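Local atomic coordinates of polymerase X (Deinococcus radiodurans, PDB entry 2W9M), a protein that probably catalyses template-directed DNA synthesis from deoxyribonucleoside triphosphates as a family X DNA polymerase, and carries a zinc-binding PHP domain. Residues A[103-107]-A[108-112]. Numbering follows the deposited sequence.
Sequences RGLGP and KKIRS
Gly106 and Ile110 meet where the hairpin loop becomes helix 107-115: Ile110 N reaches Gly106 O at 2.9 Å, almost straight (173°), closing the first helical turn with Gly106 at the N-cap position. A weak bond from Lys109 N shares that oxygen, and Arg111 N bonds to Pro107 O at 3.0 Å. Proline suits the first helical position: its ring restrains phi, and no amide hydrogen needs a partner. Gly104, with a phi of 105°, turns the loop where a side chain would strike the preceding carbonyl. Lys108 folds back, its CG set between backbone N and carbonyl carbon (chi1 74°), and further bends bring its exposed end alongside the proline ring, NZ 3.3 Å from Pro107 CD, an unbonded contact; a side chain on Gly106 would collide with it. With an alanine for Pro107, the ring beside the lysine's end would be gone and the first turn would probably flex more. Leu105 crosses Ile110 at about a right angle, CB 3.7 Å from Ile110 CG1, a small apolar contact tying the loop to the helix's buried face, which isoleucine suits. The Gly-Leu-Gly hairpin between helices 94-99 and 107-115 marks a helix-hairpin-helix motif, which in relatives binds the DNA backbone without sequence specificity, consistent with DNA binding here. Ile110 also packs on Leu100 and Ile26 of helix 10-26, while Lys109's extended chain carries its amino group to Phe139 (cation-pi), just before helix 141-157.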
ATOM      1  N   ARG A 103      -2.120   0.036  21.401  1.00 41.78           N
ATOM      2  CA  ARG A 103      -2.272  -0.320  22.808  1.00 51.82           C
ATOM      3  C   ARG A 103      -3.741  -0.559  23.153  1.00 49.38           C
ATOM      4  O   ARG A 103      -4.585   0.307  22.924  1.00 43.98           O
ATOM      5  CB  ARG A 103      -1.693   0.780  23.705  1.00 52.01           C
ATOM      6  CG  ARG A 103      -1.603   0.395  25.171  1.00 69.11           C
ATOM      7  CD  ARG A 103      -1.945   1.567  26.086  1.00 92.33           C
ATOM      8  NE  ARG A 103      -0.802   2.424  26.386  1.00 96.67           N
ATOM      9  CZ  ARG A 103      -0.570   3.600  25.809  1.00 99.77           C
ATOM     10  NH1 ARG A 103      -1.397   4.070  24.885  1.00 72.68           N
ATOM     11  NH2 ARG A 103       0.495   4.306  26.161  1.00 99.02           N
ATOM     12  N   GLY A 104      -4.044  -1.739  23.687  1.00 45.45           N
ATOM     13  CA  GLY A 104      -5.398  -2.054  24.107  1.00 42.08           C
ATOM     14  C   GLY A 104      -6.178  -2.994  23.198  1.00 65.04           C
ATOM     15  O   GLY A 104      -7.307  -3.372  23.517  1.00 69.25           O
ATOM     16  N   LEU A 105      -5.593  -3.373  22.066  1.00 55.94           N
ATOM     17  CA  LEU A 105      -6.249  -4.314  21.158  1.00 53.41           C
ATOM     18  C   LEU A 105      -5.756  -5.748  21.362  1.00 59.01           C
ATOM     19  O   LEU A 105      -4.609  -6.076  21.043  1.00 53.88           O
ATOM     20  CB  LEU A 105      -6.061  -3.896  19.694  1.00 48.46           C
ATOM     21  CG  LEU A 105      -6.900  -2.736  19.149  1.00 37.00           C
ATOM     22  CD1 LEU A 105      -6.716  -2.614  17.648  1.00 38.37           C
ATOM     23  CD2 LEU A 105      -8.365  -2.921  19.479  1.00 40.25           C
ATOM     24  N   GLY A 106      -6.629  -6.598  21.896  1.00 55.40           N
ATOM     25  CA  GLY A 106      -6.313  -8.003  22.073  1.00 52.92           C
ATOM     26  C   GLY A 106      -6.461  -8.790  20.782  1.00 62.64           C
ATOM     27  O   GLY A 106      -6.954  -8.264  19.782  1.00 62.54           O
ATOM     28  N   PRO A 107      -6.036 -10.061  20.795  1.00 63.43           N
ATOM     29  CA  PRO A 107      -6.119 -10.932  19.617  1.00 54.11           C
ATOM     30  C   PRO A 107      -7.542 -11.037  19.078  1.00 52.20           C
ATOM     31  O   PRO A 107      -7.753 -10.944  17.868  1.00 52.64           O
ATOM     32  CB  PRO A 107      -5.666 -12.293  20.157  1.00 62.42           C
ATOM     33  CG  PRO A 107      -4.824 -11.968  21.341  1.00 64.72           C
ATOM     34  CD  PRO A 107      -5.446 -10.752  21.954  1.00 69.83           C
ATOM     35  N   LYS A 108      -8.501 -11.228  19.979  1.00 57.41           N
ATOM     36  CA  LYS A 108      -9.902 -11.401  19.605  1.00 62.15           C
ATOM     37  C   LYS A 108     -10.486 -10.146  18.958  1.00 52.70           C
ATOM     38  O   LYS A 108     -11.321 -10.232  18.055  1.00 55.12           O
ATOM     39  CB  LYS A 108     -10.737 -11.819  20.825  1.00 54.31           C
ATOM     40  CG  LYS A 108     -11.006 -10.704  21.840  1.00 79.21           C
ATOM     41  CD  LYS A 108      -9.727 -10.025  22.339  1.00 76.67           C
ATOM     42  CE  LYS A 108      -8.977 -10.878  23.355  1.00 78.45           C
ATOM     43  NZ  LYS A 108      -8.378 -12.101  22.756  1.00 71.03           N
ATOM     44  N   LYS A 109     -10.043  -8.981  19.424  1.00 47.84           N
ATOM     45  CA  LYS A 109     -10.519  -7.713  18.889  1.00 47.02           C
ATOM     46  C   LYS A 109      -9.894  -7.428  17.527  1.00 44.61           C
ATOM     47  O   LYS A 109     -10.583  -7.024  16.590  1.00 36.95           O
ATOM     48  CB  LYS A 109     -10.224  -6.571  19.861  1.00 45.41           C
ATOM     49  CG  LYS A 109     -11.096  -6.571  21.102  1.00 52.44           C
ATOM     50  CD  LYS A 109     -11.074  -5.214  21.780  1.00 53.36           C
ATOM     51  CE  LYS A 109     -12.248  -5.057  22.731  1.00 52.35           C
ATOM     52  NZ  LYS A 109     -12.473  -3.628  23.096  1.00 69.32           N
ATOM     53  N   ILE A 110      -8.586  -7.641  17.420  1.00 43.67           N
ATOM     54  CA  ILE A 110      -7.900  -7.460  16.150  1.00 30.30           C
ATOM     55  C   ILE A 110      -8.497  -8.380  15.095  1.00 36.62           C
ATOM     56  O   ILE A 110      -8.604  -8.016  13.927  1.00 37.13           O
ATOM     57  CB  ILE A 110      -6.394  -7.704  16.279  1.00 29.84           C
ATOM     58  CG1 ILE A 110      -5.778  -6.640  17.194  1.00 39.68           C
ATOM     59  CG2 ILE A 110      -5.730  -7.694  14.905  1.00 32.62           C
ATOM     60  CD1 ILE A 110      -4.273  -6.496  17.069  1.00 39.36           C
ATOM     61  N   ARG A 111      -8.906  -9.570  15.516  1.00 38.07           N
ATOM     62  CA  ARG A 111      -9.516 -10.518  14.599  1.00 39.61           C
ATOM     63  C   ARG A 111     -10.918 -10.090  14.175  1.00 33.81           C
ATOM     64  O   ARG A 111     -11.323 -10.324  13.039  1.00 43.19           O
ATOM     65  CB  ARG A 111      -9.544 -11.920  15.203  1.00 47.51           C
ATOM     66  CG  ARG A 111     -10.577 -12.818  14.573  1.00 44.67           C
ATOM     67  CD  ARG A 111     -10.126 -14.261  14.555  1.00 56.42           C
ATOM     68  NE  ARG A 111     -11.044 -15.081  13.771  1.00 78.63           N
ATOM     69  CZ  ARG A 111     -10.677 -16.136  13.053  1.00 80.41           C
ATOM     70  NH1 ARG A 111      -9.402 -16.498  13.013  1.00 71.79           N
ATOM     71  NH2 ARG A 111     -11.584 -16.823  12.370  1.00 74.47           N
ATOM     72  N   SER A 112     -11.658  -9.456  15.078  1.00 31.47           N
ATOM     73  CA  SER A 112     -13.008  -9.014  14.743  1.00 35.10           C
ATOM     74  C   SER A 112     -12.982  -7.724  13.924  1.00 38.25           C
ATOM     75  O   SER A 112     -13.883  -7.472  13.118  1.00 43.92           O
ATOM     76  CB  SER A 112     -13.873  -8.860  15.998  1.00 35.85           C
ATOM     77  OG  SER A 112     -13.685  -7.593  16.599  1.00 54.53           O
TER